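Local coordinates for armadillo repeat protein arm00016 (Synthetic construct, PDB 4D4E), which probably binds extended peptides in a modular way, as a computationally designed scaffold of stacked armadillo repeats, at residues Ser57-Leu62 / Lys72-Ala77; Ala160-Ile165 / Gln174-Ala179; Lys103-Ala108 / Leu140-Lys145. All coordinates share one frame; numbering follows the deposited sequence.

From the N terminus, the chain first closes contact 1, where helix 56-61 turns back through a short loop onto helix 68-81. Contact 3 opens next: the segment 103-108, from the end of helix 98-103 into the loop before helix 110-124, meets helix 140-146, so that 31 mostly helical residues are bridged. Contact 2 then joins helices 152-166 and 170-178. The three loops follow in series and none crosses another. Contacts 1 and 2 do not touch, their centres being about 25 Å apart, but contact 3 touches both: Leu-104 packs against Val-75 of contact 1, and Leu-140 and Leu-143 against Ile-165 and Ile-162 of contact 2, consistent with a continuous apolar interior along the solenoid.

Contact 1: Ser57-Leu62 / Lys72-Ala77; sequences SPLVKL and KNAVAA
The helical hairpin formed by helix 56-61 and helix 68-81 is held here by two leucines, Leu-59 on helix 56-61 and Leu-62 just after it, set against two alanines, Ala-74 and Ala-77. Each pair is spaced three residues apart, about one helical turn, so both members face the partner. All four residues are buried, and 162 Å² of surface is lost between the segments. Packing is closest at Leu-62, whose CB lies 3.7 Å from Ala-74 CB. Its CG stands anti to the carbonyl carbon (chi1 -73°) and leads away from the alanine methyl, only CD1 of Leu-62 staying near, at 4.4 Å from Ala-74 CB; the contact is therefore made mainly at the root of the leucine, whose side chain also has Val-70 as a neighbour. Leu-59 behaves in the contrary way and uses its branch ends. Both meet Ala-77 CB, CD1 at 4.2 Å and CD2 at 4.3 Å, and CD2 lies between the two alanine methyls, 4.4 Å from Ala-74 CB. Ala-74 CB also lies 4.1 Å from Leu-59 O, a van der Waals approach of a methyl to the helix backbone. The near approach of the backbones goes with an alanine at the closest point: the CA atoms of Leu-59 and Ala-74 are 6.0 Å apart. Further round, Leu-59 is covered by Leu-33 and Leu-36 of helix 26-40, and Leu-36 also touches Ala-77, extending the apolar layer toward the N terminus. Leucine tips and roots laid against alanine methyls across a short connection are consistent with the tightly packed helices of an armadillo repeat solenoid.

Contact 2: Ala160-Ile165 / Gln174-Ala179; sequences AAIANI and QKLIEA
Leu-176 of helix 170-178 reaches across to Ile-162 and Ile-165, which lie one turn apart on helix 152-166. Its CB points at that helix but serves mainly to carry the branch: the contacts begin at CG, 3.8 Å from Ile-165 CG2. The two methyls then part. CD1 lies 3.9 Å from Ile-162 O, meeting the backbone of the opposite helix, and CD2 lies 3.9 Å from Ile-162 CD1, with Ile-162 CG2 only slightly farther off. A chi1 of -94°, well away from a staggered value, sets the fork in this position. Ile-165 presents CG2, the methyl anti to its backbone N, within 4.2 Å of CG and both terminal methyls of Leu-176, so it lies against the branch point, and the side chains meet at a slant. With an alanine here in place of Leu-176, CG and both methyls are gone, which would probably open a gap between the helices and cost Ile-162 and Ile-165 their apolar partner from helix 170-178. Behind the isoleucines, Leu-140 and Leu-143 of helix 140-146 and Leu-185 of helix 182-187 extend the same apolar layer of the armadillo fold. The polar side chains of 174-179 turn to the outer face: Gln-174 NE2 donates to Glu-178 OE2 at 2.9 Å, with an N-H...O angle of 153°, meeting the anti side of the carboxylate from 30° out of its plane. Charge and hydrogen bonding thus stay on the surface of helix 170-178, whereas its attachment to helix 152-166 is made by aliphatic groups and depends on shape and the exclusion of water.

Contact 3: Lys103-Ala108 / Leu140-Lys145; sequences KLLDDA and LSPLVK
Leu-105 and Pro-142 make the first shell of this contact: one methyl of the leucine, CD2, rests against the pyrrolidine ring, 3.9 Å from both CG and CB of Pro-142. The same methyl lies 4.3 Å from Leu-143 CD2, so a single branch of Leu-105 sits where the proline ring and the neighbouring leucine come together. Nearer the backbone, Leu-105 CB and Pro-142 CB are 4.2 Å apart. The leucine is twisted to do this: its chi2 of 20° lies far from a staggered value, and this swings CD2 toward helix 140-146. Leu-143 starts off at a tangent to the loop; with its CD1 extended (chi2 178°), CD2, the other branch, is the one turned to Leu-105. In all, 115 Å² is buried. Pro-142 lies in the first turn of helix 140-146, a place where its lack of an N-H costs the helix no bond, and the ring offers its CB and CG methylenes as an apolar surface.

In the superhelical stacking of armadillo repeats, such apolar side chains join parts of the chain well separated in sequence; here 31 residues lie between the two segments. The second shell sets the leucines in place. Leu-105 is flanked by Val-117 and Ile-120 of helix 110-124, and Leu-143 also leans on Ala-161 of helix 152-166. The turn that carries Leu-105 is fixed by the backbone bond from Asp-107 N to Leu-104 O, 2.8 Å long, while that from Asp-106 N to Lys-103 O is weak. Asp-107 OD2 accepts a hydrogen bond from the backbone N of Ser-109, just ahead of helix 110-124. Asp-106 OD2 and Lys-145 NZ stay 6.2 Å apart, too far for a salt bridge, although their opposite charges may still attract weakly.

Contact 1: Ser57-Leu62 / Lys72-Ala77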
loop_
_atom_site.group_PDB
_atom_site.type_symbol
_atom_site.label_atom_id
_atom_site.label_comp_id
_atom_site.label_asym_id
_atom_site.label_seq_id
_atom_site.Cartn_x
_atom_site.Cartn_y
_atom_site.Cartn_z
ATOM N N SER A 57 -3.026 -11.975 -15.387
ATOM C CA SER A 57 -2.067 -11.462 -16.395
ATOM C C SER A 57 -2.659 -10.363 -17.211
ATOM O O SER A 57 -2.050 -9.320 -17.345
ATOM C CB SER A 57 -1.512 -12.566 -17.320
ATOM O OG SER A 57 -0.195 -12.759 -16.907
ATOM N N PRO A 58 -3.870 -10.574 -17.758
ATOM C CA PRO A 58 -4.446 -9.504 -18.603
ATOM C C PRO A 58 -4.700 -8.183 -17.812
ATOM O O PRO A 58 -4.508 -7.068 -18.349
ATOM C CB PRO A 58 -5.747 -10.123 -19.167
ATOM C CG PRO A 58 -5.744 -11.549 -18.820
ATOM C CD PRO A 58 -4.643 -11.830 -17.815
ATOM N N LEU A 59 -5.035 -8.298 -16.526
ATOM C CA LEU A 59 -5.165 -7.116 -15.703
ATOM C C LEU A 59 -3.862 -6.375 -15.531
ATOM O O LEU A 59 -3.849 -5.175 -15.671
ATOM C CB LEU A 59 -5.754 -7.435 -14.332
ATOM C CG LEU A 59 -7.212 -7.417 -13.987
ATOM C CD1 LEU A 59 -7.209 -7.549 -12.467
ATOM C CD2 LEU A 59 -7.888 -6.102 -14.410
ATOM N N VAL A 60 -2.769 -7.061 -15.183
ATOM C CA VAL A 60 -1.431 -6.438 -15.065
ATOM C C VAL A 60 -1.005 -5.765 -16.386
ATOM O O VAL A 60 -0.320 -4.734 -16.375
ATOM C CB VAL A 60 -0.363 -7.515 -14.682
ATOM C CG1 VAL A 60 1.047 -6.929 -14.703
ATOM C CG2 VAL A 60 -0.660 -8.083 -13.305
ATOM N N LYS A 61 -1.341 -6.395 -17.516
ATOM C CA LYS A 61 -0.964 -5.867 -18.799
ATOM C C LYS A 61 -1.699 -4.567 -19.129
ATOM O O LYS A 61 -1.180 -3.764 -19.909
ATOM C CB LYS A 61 -1.190 -6.901 -19.891
ATOM C CG LYS A 61 -0.604 -6.497 -21.222
ATOM C CD LYS A 61 -1.461 -7.055 -22.345
ATOM C CE LYS A 61 -1.422 -6.173 -23.587
ATOM N NZ LYS A 61 -2.658 -6.490 -24.335
ATOM N N LEU A 62 -2.888 -4.359 -18.547
ATOM C CA LEU A 62 -3.628 -3.089 -18.679
ATOM C C LEU A 62 -2.976 -1.900 -17.976
ATOM O O LEU A 62 -3.396 -0.763 -18.212
ATOM C CB LEU A 62 -5.088 -3.238 -18.169
ATOM C CG LEU A 62 -6.052 -4.036 -19.060
ATOM C CD1 LEU A 62 -7.427 -4.207 -18.441
ATOM C CD2 LEU A 62 -6.123 -3.410 -20.468
ATOM N N LYS A 72 -6.260 3.427 -14.234
ATOM C CA LYS A 72 -6.792 3.701 -12.898
ATOM C C LYS A 72 -7.735 2.555 -12.485
ATOM O O LYS A 72 -7.633 2.061 -11.385
ATOM C CB LYS A 72 -7.523 5.043 -12.871
ATOM C CG LYS A 72 -8.038 5.455 -11.476
ATOM C CD LYS A 72 -9.194 6.439 -11.594
ATOM C CE LYS A 72 -10.481 5.687 -11.790
ATOM N NZ LYS A 72 -11.618 6.643 -12.016
ATOM N N ASN A 73 -8.642 2.168 -13.362
ATOM C CA ASN A 73 -9.605 1.143 -13.025
ATOM C C ASN A 73 -8.944 -0.247 -12.943
ATOM O O ASN A 73 -9.363 -1.061 -12.142
ATOM C CB ASN A 73 -10.756 1.094 -14.048
ATOM C CG ASN A 73 -11.729 2.291 -13.946
ATOM O OD1 ASN A 73 -12.250 2.569 -12.873
ATOM N ND2 ASN A 73 -12.030 2.944 -15.068
ATOM N N ALA A 74 -7.952 -0.534 -13.793
ATOM C CA ALA A 74 -7.206 -1.833 -13.703
ATOM C C ALA A 74 -6.462 -1.935 -12.341
ATOM O O ALA A 74 -6.499 -2.974 -11.693
ATOM C CB ALA A 74 -6.237 -1.999 -14.852
ATOM N N VAL A 75 -5.808 -0.842 -11.941
ATOM C CA VAL A 75 -5.091 -0.763 -10.655
ATOM C C VAL A 75 -6.084 -0.926 -9.465
ATOM O O VAL A 75 -5.733 -1.581 -8.496
ATOM C CB VAL A 75 -4.285 0.553 -10.499
ATOM C CG1 VAL A 75 -3.654 0.613 -9.136
ATOM C CG2 VAL A 75 -3.130 0.619 -11.468
ATOM N N ALA A 76 -7.297 -0.337 -9.557
ATOM C CA ALA A 76 -8.293 -0.409 -8.478
ATOM C C ALA A 76 -8.637 -1.864 -8.288
ATOM O O ALA A 76 -8.738 -2.374 -7.173
ATOM C CB ALA A 76 -9.583 0.439 -8.758
ATOM N N ALA A 77 -8.822 -2.527 -9.408
ATOM C CA ALA A 77 -9.218 -3.943 -9.413
ATOM C C ALA A 77 -8.107 -4.811 -8.737
ATOM O O ALA A 77 -8.425 -5.623 -7.849
ATOM C CB ALA A 77 -9.500 -4.375 -10.844
#

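Contact 2: Ala160-Ile165 / Gln174-Ala179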
loop_
_atom_site.group_PDB
_atom_site.type_symbol
_atom_site.label_atom_id
_atom_site.label_comp_id
_atom_site.label_asym_id
_atom_site.label_seq_id
_atom_site.Cartn_x
_atom_site.Cartn_y
_atom_site.Cartn_z
ATOM N N ALA A 160 -0.031 3.991 5.130
ATOM C CA ALA A 160 -0.610 2.646 5.381
ATOM C C ALA A 160 0.332 1.562 4.787
ATOM O O ALA A 160 0.564 0.472 5.409
ATOM C CB ALA A 160 -2.039 2.546 4.774
ATOM N N ALA A 161 0.931 1.869 3.634
ATOM C CA ALA A 161 1.902 0.922 3.026
ATOM C C ALA A 161 3.166 0.843 3.882
ATOM O O ALA A 161 3.693 -0.226 4.096
ATOM C CB ALA A 161 2.237 1.342 1.573
ATOM N N ILE A 162 3.675 1.990 4.332
ATOM C CA ILE A 162 4.884 2.018 5.129
ATOM C C ILE A 162 4.653 1.314 6.485
ATOM O O ILE A 162 5.481 0.519 6.913
ATOM C CB ILE A 162 5.379 3.447 5.393
ATOM C CG1 ILE A 162 5.816 4.159 4.090
ATOM C CG2 ILE A 162 6.442 3.462 6.544
ATOM C CD1 ILE A 162 6.915 3.500 3.273
ATOM N N ALA A 163 3.530 1.603 7.138
ATOM C CA ALA A 163 3.117 0.881 8.359
ATOM C C ALA A 163 3.136 -0.658 8.122
ATOM O O ALA A 163 3.707 -1.421 8.948
ATOM C CB ALA A 163 1.727 1.351 8.853
ATOM N N ASN A 164 2.491 -1.103 7.037
ATOM C CA ASN A 164 2.430 -2.540 6.706
ATOM C C ASN A 164 3.828 -3.151 6.499
ATOM O O ASN A 164 4.111 -4.236 6.974
ATOM C CB ASN A 164 1.566 -2.818 5.486
ATOM C CG ASN A 164 0.119 -2.512 5.721
ATOM O OD1 ASN A 164 -0.240 -2.233 6.827
ATOM N ND2 ASN A 164 -0.713 -2.540 4.678
ATOM N N ILE A 165 4.693 -2.439 5.802
ATOM C CA ILE A 165 6.069 -2.877 5.682
ATOM C C ILE A 165 6.805 -2.949 7.059
ATOM O O ILE A 165 7.513 -3.954 7.365
ATOM C CB ILE A 165 6.824 -2.020 4.622
ATOM C CG1 ILE A 165 6.305 -2.285 3.188
ATOM C CG2 ILE A 165 8.294 -2.383 4.583
ATOM C CD1 ILE A 165 6.507 -1.072 2.283
ATOM N N GLN A 174 15.200 -2.516 8.707
ATOM C CA GLN A 174 16.411 -1.747 8.465
ATOM C C GLN A 174 16.388 -1.043 7.058
ATOM O O GLN A 174 16.775 0.103 6.907
ATOM C CB GLN A 174 17.663 -2.628 8.580
ATOM C CG GLN A 174 18.926 -1.868 8.230
ATOM C CD GLN A 174 19.138 -0.598 9.069
ATOM O OE1 GLN A 174 18.445 -0.337 10.086
ATOM N NE2 GLN A 174 20.116 0.201 8.654
ATOM N N LYS A 175 15.933 -1.764 6.053
ATOM C CA LYS A 175 15.649 -1.197 4.741
ATOM C C LYS A 175 14.734 0.024 4.784
ATOM O O LYS A 175 15.041 1.008 4.128
ATOM C CB LYS A 175 15.079 -2.279 3.824
ATOM C CG LYS A 175 16.030 -3.476 3.762
ATOM C CD LYS A 175 17.082 -3.294 2.657
ATOM C CE LYS A 175 18.279 -4.235 2.830
ATOM N NZ LYS A 175 19.527 -3.749 2.139
ATOM N N LEU A 176 13.664 0.010 5.604
ATOM C CA LEU A 176 12.779 1.196 5.719
ATOM C C LEU A 176 13.545 2.418 6.172
ATOM O O LEU A 176 13.425 3.490 5.615
ATOM C CB LEU A 176 11.609 0.957 6.683
ATOM C CG LEU A 176 10.242 0.480 6.244
ATOM C CD1 LEU A 176 9.337 0.484 7.460
ATOM C CD2 LEU A 176 9.648 1.371 5.127
ATOM N N ILE A 177 14.319 2.210 7.217
ATOM C CA ILE A 177 15.111 3.200 7.816
ATOM C C ILE A 177 16.129 3.743 6.835
ATOM O O ILE A 177 16.214 4.943 6.691
ATOM C CB ILE A 177 15.788 2.638 9.087
ATOM C CG1 ILE A 177 14.772 2.510 10.228
ATOM C CG2 ILE A 177 16.896 3.576 9.567
ATOM C CD1 ILE A 177 15.309 1.622 11.337
ATOM N N GLU A 178 16.892 2.863 6.162
ATOM C CA GLU A 178 17.850 3.272 5.121
ATOM C C GLU A 178 17.183 4.007 3.962
ATOM O O GLU A 178 17.822 4.865 3.385
ATOM C CB GLU A 178 18.623 2.085 4.565
ATOM C CG GLU A 178 19.582 1.498 5.575
ATOM C CD GLU A 178 20.097 0.141 5.148
ATOM O OE1 GLU A 178 19.753 -0.327 4.027
ATOM O OE2 GLU A 178 20.842 -0.446 5.943
ATOM N N ALA A 179 15.915 3.704 3.663
ATOM C CA ALA A 179 15.160 4.455 2.658
ATOM C C ALA A 179 14.759 5.835 3.163
ATOM O O ALA A 179 14.073 6.544 2.480
ATOM C CB ALA A 179 13.933 3.677 2.253
#

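Contact 3: Lys103-Ala108 / Leu140-Lys145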
loop_
_atom_site.group_PDB
_atom_site.type_symbol
_atom_site.label_atom_id
_atom_site.label_comp_id
_atom_site.label_asym_id
_atom_site.label_seq_id
_atom_site.Cartn_x
_atom_site.Cartn_y
_atom_site.Cartn_z
ATOM N N LYS A 103 6.207 1.467 -10.900
ATOM C CA LYS A 103 6.356 2.440 -11.987
ATOM C C LYS A 103 5.224 3.494 -11.882
ATOM O O LYS A 103 5.432 4.672 -12.219
ATOM C CB LYS A 103 6.328 1.744 -13.366
ATOM C CG LYS A 103 6.116 2.621 -14.601
ATOM C CD LYS A 103 6.245 1.858 -15.909
ATOM C CE LYS A 103 5.259 0.704 -16.084
ATOM N NZ LYS A 103 3.840 0.960 -15.656
ATOM N N LEU A 104 4.041 3.067 -11.423
ATOM C CA LEU A 104 2.865 3.971 -11.459
ATOM C C LEU A 104 2.923 5.039 -10.379
ATOM O O LEU A 104 2.177 5.996 -10.417
ATOM C CB LEU A 104 1.540 3.187 -11.427
ATOM C CG LEU A 104 1.323 2.488 -12.774
ATOM C CD1 LEU A 104 0.181 1.494 -12.692
ATOM C CD2 LEU A 104 1.132 3.465 -13.953
ATOM N N LEU A 105 3.832 4.854 -9.416
ATOM C CA LEU A 105 3.970 5.775 -8.336
ATOM C C LEU A 105 4.441 7.155 -8.807
ATOM O O LEU A 105 4.299 8.132 -8.062
ATOM C CB LEU A 105 4.891 5.183 -7.244
ATOM C CG LEU A 105 4.310 4.341 -6.102
ATOM C CD1 LEU A 105 2.921 3.751 -6.386
ATOM C CD2 LEU A 105 5.304 3.296 -5.602
ATOM N N ASP A 106 5.042 7.249 -9.986
ATOM C CA ASP A 106 5.229 8.577 -10.545
ATOM C C ASP A 106 4.404 8.764 -11.837
ATOM O O ASP A 106 4.791 9.501 -12.745
ATOM C CB ASP A 106 6.720 9.026 -10.610
ATOM C CG ASP A 106 7.587 8.104 -11.435
ATOM O OD1 ASP A 106 7.024 7.412 -12.313
ATOM O OD2 ASP A 106 8.828 8.086 -11.224
ATOM N N ASP A 107 3.234 8.111 -11.884
ATOM C CA ASP A 107 2.302 8.333 -12.993
ATOM C C ASP A 107 1.922 9.817 -13.047
ATOM O O ASP A 107 1.947 10.510 -12.003
ATOM C CB ASP A 107 1.078 7.425 -12.904
ATOM C CG ASP A 107 0.271 7.443 -14.175
ATOM O OD1 ASP A 107 0.596 6.668 -15.076
ATOM O OD2 ASP A 107 -0.647 8.265 -14.304
ATOM N N ALA A 108 1.651 10.348 -14.252
ATOM C CA ALA A 108 1.201 11.737 -14.332
ATOM C C ALA A 108 -0.166 11.962 -13.627
ATOM O O ALA A 108 -0.483 13.104 -13.365
ATOM C CB ALA A 108 1.162 12.258 -15.779
ATOM N N LEU A 140 10.332 1.034 -1.853
ATOM C CA LEU A 140 10.553 1.821 -0.634
ATOM C C LEU A 140 10.846 3.277 -0.872
ATOM O O LEU A 140 10.217 4.129 -0.261
ATOM C CB LEU A 140 11.687 1.207 0.239
ATOM C CG LEU A 140 11.294 0.251 1.368
ATOM C CD1 LEU A 140 10.046 -0.581 1.092
ATOM C CD2 LEU A 140 12.470 -0.564 1.863
ATOM N N SER A 141 11.812 3.572 -1.735
ATOM C CA SER A 141 12.112 4.970 -2.003
ATOM C C SER A 141 10.919 5.835 -2.539
ATOM O O SER A 141 10.741 6.975 -2.082
ATOM C CB SER A 141 13.319 5.112 -2.941
ATOM O OG SER A 141 14.490 5.085 -2.133
ATOM N N PRO A 142 10.162 5.320 -3.537
ATOM C CA PRO A 142 9.087 6.162 -4.042
ATOM C C PRO A 142 7.982 6.319 -3.001
ATOM O O PRO A 142 7.345 7.388 -2.948
ATOM C CB PRO A 142 8.562 5.392 -5.271
ATOM C CG PRO A 142 9.090 4.028 -5.158
ATOM C CD PRO A 142 10.428 4.201 -4.454
ATOM N N LEU A 143 7.756 5.266 -2.197
ATOM C CA LEU A 143 6.766 5.335 -1.110
ATOM C C LEU A 143 7.171 6.399 -0.110
ATOM O O LEU A 143 6.322 7.196 0.315
ATOM C CB LEU A 143 6.560 3.979 -0.412
ATOM C CG LEU A 143 5.800 2.869 -1.141
ATOM C CD1 LEU A 143 5.734 1.576 -0.306
ATOM C CD2 LEU A 143 4.361 3.334 -1.415
ATOM N N VAL A 144 8.462 6.438 0.246
ATOM C CA VAL A 144 8.927 7.426 1.214
ATOM C C VAL A 144 8.657 8.852 0.676
ATOM O O VAL A 144 8.241 9.763 1.439
ATOM C CB VAL A 144 10.404 7.161 1.584
ATOM C CG1 VAL A 144 11.192 8.443 1.967
ATOM C CG2 VAL A 144 10.489 6.025 2.619
ATOM N N LYS A 145 8.904 9.019 -0.625
ATOM C CA LYS A 145 8.617 10.250 -1.338
ATOM C C LYS A 145 7.149 10.624 -1.312
ATOM O O LYS A 145 6.843 11.784 -1.168
ATOM C CB LYS A 145 9.099 10.175 -2.771
ATOM C CG LYS A 145 10.285 11.074 -3.038
ATOM C CD LYS A 145 9.945 12.099 -4.127
ATOM C CE LYS A 145 10.330 11.570 -5.495
ATOM N NZ LYS A 145 10.113 10.095 -5.494
#